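Local coordinates for protein Adp-heptose LPS heptosyltransferase II (Escherichia coli, PDB 1PSW) that transfers the second heptose from ADP-L-glycero-D-manno-heptose onto heptosyl-Kdo2-lipid A while the inner core of lipopolysaccharide is built, at residues Leu160-Phe174 with Glu249-Ala261. Numbering follows the deposited sequence.
Sequences LQVSEGEKSYTCNQF and ETQLDQAVILIAA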
loop_
_atom_site.group_PDB
_atom_site.type_symbol
_atom_site.label_atom_id
_atom_site.label_comp_id
_atom_site.label_asym_id
_atom_site.label_seq_id
_atom_site.Cartn_x
_atom_site.Cartn_y
_atom_site.Cartn_z
ATOM N N LEU A 160 5.168 -5.223 7.803
ATOM C CA LEU A 160 5.993 -4.116 8.273
ATOM C C LEU A 160 6.049 -4.105 9.795
ATOM O O LEU A 160 5.070 -4.435 10.458
ATOM C CB LEU A 160 5.420 -2.782 7.780
ATOM C CG LEU A 160 5.383 -2.532 6.268
ATOM C CD1 LEU A 160 4.671 -1.216 5.960
ATOM C CD2 LEU A 160 6.801 -2.514 5.719
ATOM N N GLN A 161 7.194 -3.715 10.343
ATOM C CA GLN A 161 7.379 -3.656 11.790
ATOM C C GLN A 161 7.793 -2.232 12.161
ATOM O O GLN A 161 8.483 -1.561 11.397
ATOM C CB GLN A 161 8.468 -4.646 12.225
ATOM C CG GLN A 161 8.217 -6.101 11.810
ATOM C CD GLN A 161 7.136 -6.777 12.632
ATOM O OE1 GLN A 161 7.250 -6.878 13.855
ATOM N NE2 GLN A 161 6.082 -7.247 11.968
ATOM N N VAL A 162 7.355 -1.786 13.335
ATOM C CA VAL A 162 7.655 -0.450 13.847
ATOM C C VAL A 162 7.895 -0.540 15.358
ATOM O O VAL A 162 7.097 -1.141 16.081
ATOM C CB VAL A 162 6.476 0.531 13.576
ATOM C CG1 VAL A 162 6.724 1.858 14.279
ATOM C CG2 VAL A 162 6.295 0.751 12.076
ATOM N N SER A 163 8.977 0.059 15.844
ATOM C CA SER A 163 9.287 0.009 17.275
ATOM C C SER A 163 8.558 1.081 18.081
ATOM O O SER A 163 8.081 2.072 17.527
ATOM C CB SER A 163 10.787 0.180 17.487
ATOM O OG SER A 163 11.191 1.496 17.148
ATOM N N GLU A 164 8.498 0.892 19.396
ATOM C CA GLU A 164 7.830 1.856 20.263
ATOM C C GLU A 164 8.554 3.192 20.239
ATOM O O GLU A 164 7.925 4.247 20.316
ATOM C CB GLU A 164 7.758 1.328 21.697
ATOM C CG GLU A 164 6.948 0.050 21.818
ATOM C CD GLU A 164 5.583 0.168 21.160
ATOM O OE1 GLU A 164 4.798 1.059 21.559
ATOM O OE2 GLU A 164 5.301 -0.623 20.231
ATOM N N GLY A 165 9.879 3.136 20.136
ATOM C CA GLY A 165 10.673 4.349 20.097
ATOM C C GLY A 165 10.341 5.191 18.881
ATOM O O GLY A 165 10.243 6.424 18.967
ATOM N N GLU A 166 10.170 4.529 17.739
ATOM C CA GLU A 166 9.828 5.227 16.504
ATOM C C GLU A 166 8.458 5.885 16.655
ATOM O O GLU A 166 8.288 7.060 16.345
ATOM C CB GLU A 166 9.812 4.255 15.313
ATOM C CG GLU A 166 11.176 3.657 14.973
ATOM C CD GLU A 166 11.145 2.770 13.732
ATOM O OE1 GLU A 166 10.364 1.799 13.707
ATOM O OE2 GLU A 166 11.909 3.041 12.783
ATOM N N LYS A 167 7.482 5.121 17.133
ATOM C CA LYS A 167 6.141 5.654 17.315
ATOM C C LYS A 167 6.152 6.855 18.251
ATOM O O LYS A 167 5.516 7.874 17.989
ATOM C CB LYS A 167 5.207 4.590 17.898
ATOM C CG LYS A 167 4.912 3.405 16.990
ATOM C CD LYS A 167 4.046 2.384 17.739
ATOM C CE LYS A 167 4.089 1.009 17.097
ATOM N NZ LYS A 167 3.391 -0.008 17.932
ATOM N N SER A 168 6.884 6.724 19.351
ATOM C CA SER A 168 6.977 7.787 20.352
ATOM C C SER A 168 7.502 9.110 19.780
ATOM O O SER A 168 6.853 10.155 19.912
ATOM C CB SER A 168 7.863 7.323 21.510
ATOM O OG SER A 168 7.770 8.214 22.594
ATOM N N TYR A 169 8.670 9.069 19.148
ATOM C CA TYR A 169 9.245 10.274 18.574
ATOM C C TYR A 169 8.391 10.882 17.468
ATOM O O TYR A 169 8.158 12.088 17.435
ATOM C CB TYR A 169 10.639 10.016 17.993
ATOM C CG TYR A 169 11.116 11.194 17.168
ATOM C CD1 TYR A 169 11.317 12.442 17.767
ATOM C CD2 TYR A 169 11.233 11.106 15.778
ATOM C CE1 TYR A 169 11.604 13.567 17.006
ATOM C CE2 TYR A 169 11.525 12.232 15.007
ATOM C CZ TYR A 169 11.703 13.460 15.632
ATOM O OH TYR A 169 11.960 14.597 14.896
ATOM N N THR A 170 7.942 10.042 16.545
ATOM C CA THR A 170 7.151 10.508 15.418
ATOM C C THR A 170 5.845 11.166 15.870
ATOM O O THR A 170 5.410 12.139 15.262
ATOM C CB THR A 170 6.916 9.348 14.419
ATOM O OG1 THR A 170 8.184 8.812 14.016
ATOM C CG2 THR A 170 6.208 9.844 13.180
ATOM N N CYS A 171 5.234 10.654 16.938
ATOM C CA CYS A 171 4.018 11.283 17.433
ATOM C C CYS A 171 4.347 12.700 17.909
ATOM O O CYS A 171 3.561 13.627 17.696
ATOM C CB CYS A 171 3.390 10.469 18.566
ATOM S SG CYS A 171 2.412 9.069 17.940
ATOM N N ASN A 172 5.495 12.879 18.562
ATOM C CA ASN A 172 5.880 14.220 19.010
ATOM C C ASN A 172 6.267 15.093 17.810
ATOM O O ASN A 172 6.011 16.293 17.801
ATOM C CB ASN A 172 7.057 14.178 20.001
ATOM C CG ASN A 172 6.663 13.647 21.369
ATOM O OD1 ASN A 172 5.580 13.949 21.887
ATOM N ND2 ASN A 172 7.554 12.871 21.972
ATOM N N GLN A 173 6.896 14.490 16.807
ATOM C CA GLN A 173 7.309 15.211 15.607
ATOM C C GLN A 173 6.102 15.846 14.918
ATOM O O GLN A 173 6.221 16.868 14.247
ATOM C CB GLN A 173 8.019 14.235 14.668
ATOM C CG GLN A 173 8.400 14.737 13.290
ATOM C CD GLN A 173 9.306 13.731 12.606
ATOM O OE1 GLN A 173 8.938 12.564 12.434
ATOM N NE2 GLN A 173 10.490 14.172 12.213
ATOM N N PHE A 174 4.935 15.242 15.096
ATOM C CA PHE A 174 3.735 15.774 14.484
ATOM C C PHE A 174 2.763 16.397 15.482
ATOM O O PHE A 174 1.570 16.531 15.220
ATOM C CB PHE A 174 3.094 14.684 13.622
ATOM C CG PHE A 174 3.817 14.473 12.327
ATOM C CD1 PHE A 174 3.587 15.328 11.253
ATOM C CD2 PHE A 174 4.810 13.500 12.211
ATOM C CE1 PHE A 174 4.338 15.222 10.084
ATOM C CE2 PHE A 174 5.567 13.384 11.046
ATOM C CZ PHE A 174 5.333 14.248 9.987
ATOM N N GLU A 249 1.366 16.160 4.948
ATOM C CA GLU A 249 2.357 16.598 5.932
ATOM C C GLU A 249 3.444 15.572 6.254
ATOM O O GLU A 249 4.478 15.909 6.832
ATOM C CB GLU A 249 1.635 16.978 7.225
ATOM C CG GLU A 249 0.936 18.317 7.157
ATOM C CD GLU A 249 1.893 19.470 7.372
ATOM O OE1 GLU A 249 2.295 19.695 8.536
ATOM O OE2 GLU A 249 2.250 20.143 6.379
ATOM N N THR A 250 3.204 14.325 5.874
ATOM C CA THR A 250 4.125 13.236 6.162
ATOM C C THR A 250 4.740 12.598 4.925
ATOM O O THR A 250 4.187 12.680 3.826
ATOM C CB THR A 250 3.389 12.095 6.880
ATOM O OG1 THR A 250 2.477 11.486 5.953
ATOM C CG2 THR A 250 2.590 12.616 8.074
ATOM N N GLN A 251 5.887 11.951 5.123
ATOM C CA GLN A 251 6.552 11.196 4.067
ATOM C C GLN A 251 6.033 9.787 4.365
ATOM O O GLN A 251 5.588 9.528 5.487
ATOM C CB GLN A 251 8.076 11.255 4.230
ATOM C CG GLN A 251 8.692 12.596 3.846
ATOM C CD GLN A 251 8.465 12.933 2.383
ATOM O OE1 GLN A 251 8.947 12.237 1.493
ATOM N NE2 GLN A 251 7.722 13.999 2.131
ATOM N N LEU A 252 6.080 8.876 3.395
ATOM C CA LEU A 252 5.565 7.519 3.612
ATOM C C LEU A 252 6.128 6.791 4.833
ATOM O O LEU A 252 5.409 6.033 5.489
ATOM C CB LEU A 252 5.789 6.654 2.364
ATOM C CG LEU A 252 4.948 7.035 1.143
ATOM C CD1 LEU A 252 5.342 6.200 -0.069
ATOM C CD2 LEU A 252 3.485 6.829 1.480
ATOM N N ASP A 253 7.404 7.017 5.138
ATOM C CA ASP A 253 8.001 6.356 6.286
ATOM C C ASP A 253 7.352 6.864 7.573
ATOM O O ASP A 253 7.069 6.085 8.474
ATOM C CB ASP A 253 9.537 6.535 6.279
ATOM C CG ASP A 253 9.985 7.989 6.407
ATOM O OD1 ASP A 253 9.333 8.893 5.850
ATOM O OD2 ASP A 253 11.023 8.213 7.065
ATOM N N GLN A 254 7.074 8.161 7.643
ATOM C CA GLN A 254 6.433 8.712 8.821
ATOM C C GLN A 254 4.978 8.246 8.890
ATOM O O GLN A 254 4.448 8.004 9.978
ATOM C CB GLN A 254 6.495 10.228 8.783
ATOM C CG GLN A 254 7.908 10.742 8.809
ATOM C CD GLN A 254 7.995 12.213 8.509
ATOM O OE1 GLN A 254 7.469 12.685 7.500
ATOM N NE2 GLN A 254 8.665 12.954 9.383
ATOM N N ALA A 255 4.333 8.124 7.732
ATOM C CA ALA A 255 2.953 7.659 7.687
ATOM C C ALA A 255 2.867 6.231 8.222
ATOM O O ALA A 255 1.957 5.899 8.981
ATOM C CB ALA A 255 2.419 7.719 6.253
ATOM N N VAL A 256 3.815 5.388 7.816
ATOM C CA VAL A 256 3.852 3.995 8.263
ATOM C C VAL A 256 3.930 3.933 9.787
ATOM O O VAL A 256 3.200 3.186 10.431
ATOM C CB VAL A 256 5.075 3.260 7.696
ATOM C CG1 VAL A 256 5.271 1.950 8.431
ATOM C CG2 VAL A 256 4.874 3.005 6.193
ATOM N N ILE A 257 4.832 4.726 10.354
ATOM C CA ILE A 257 5.025 4.774 11.798
ATOM C C ILE A 257 3.754 5.231 12.525
ATOM O O ILE A 257 3.303 4.579 13.456
ATOM C CB ILE A 257 6.204 5.723 12.163
ATOM C CG1 ILE A 257 7.523 5.146 11.623
ATOM C CG2 ILE A 257 6.271 5.908 13.676
ATOM C CD1 ILE A 257 8.670 6.146 11.566
ATOM N N LEU A 258 3.168 6.334 12.069
ATOM C CA LEU A 258 1.951 6.862 12.704
ATOM C C LEU A 258 0.752 5.914 12.608
ATOM O O LEU A 258 -0.037 5.799 13.547
ATOM C CB LEU A 258 1.594 8.229 12.113
ATOM C CG LEU A 258 2.587 9.342 12.479
ATOM C CD1 LEU A 258 2.267 10.624 11.718
ATOM C CD2 LEU A 258 2.553 9.595 13.985
ATOM N N ILE A 259 0.603 5.265 11.461
ATOM C CA ILE A 259 -0.471 4.306 11.287
ATOM C C ILE A 259 -0.272 3.171 12.303
ATOM O O ILE A 259 -1.223 2.717 12.944
ATOM C CB ILE A 259 -0.483 3.759 9.830
ATOM C CG1 ILE A 259 -1.036 4.844 8.900
ATOM C CG2 ILE A 259 -1.339 2.475 9.736
ATOM C CD1 ILE A 259 -0.921 4.529 7.418
ATOM N N ALA A 260 0.971 2.737 12.474
ATOM C CA ALA A 260 1.279 1.674 13.423
ATOM C C ALA A 260 0.892 2.094 14.846
ATOM O O ALA A 260 0.519 1.259 15.660
ATOM C CB ALA A 260 2.776 1.348 13.361
ATOM N N ALA A 261 0.978 3.392 15.139
ATOM C CA ALA A 261 0.653 3.903 16.471
ATOM C C ALA A 261 -0.848 4.031 16.742
ATOM O O ALA A 261 -1.255 4.280 17.871
ATOM C CB ALA A 261 1.340 5.246 16.691
HETATM O O HOH W 1 0.930 1.006 18.667
HETATM O O HOH W 2 1.508 -1.390 16.026
#
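Two helices of the C-terminal Rossmann-like domain of this GT-B glycosyltransferase, 164-173 and 252-260, cross at -107° with their axes 8.9 Å apart, and Thr170 meets Ile257 and Leu258 near the middle. The Thr170 hydroxyl is turned back onto its own helix, where OG1 donates to Glu166 O at 2.9 Å from above the carbonyl plane; Thr170 CG2, anti to the backbone N (chi1 -56° for OG1), is thereby left to pack on Leu258 CG at 3.7 Å. Ile257 CG2 wedges against the same turn, 3.5 Å from Glu166 O. At one end the Phe174 ring takes Thr250 CG2 over one face, a CH-pi contact 4.1 Å from the ring centroid, while Glu249 O lies in plane at its edge. The Gln254 amide stands at another part of the rim, by CE2 and CZ, its plane 74° from the ring. Gln254 OE1 accepts from Gln251 N on a lone pair, which fixes the amide's rotation and turns NE2 to Gln173 OE1 for a weak bond of 3.1 Å. At the other end Val162 CG2 packs on Ala260 CB, and the extended Lys167 chain runs along Ala261 to NZ, which forms a salt bridge with Glu164 OE2; two waters each accept from NZ and donate to Ala260 O. Beyond the pair, Cys171 and Ala261 rest on Met182 of strand 182-186, Val256 touches helices 42-45 and 271-278, and Arg47 pairs with Glu166.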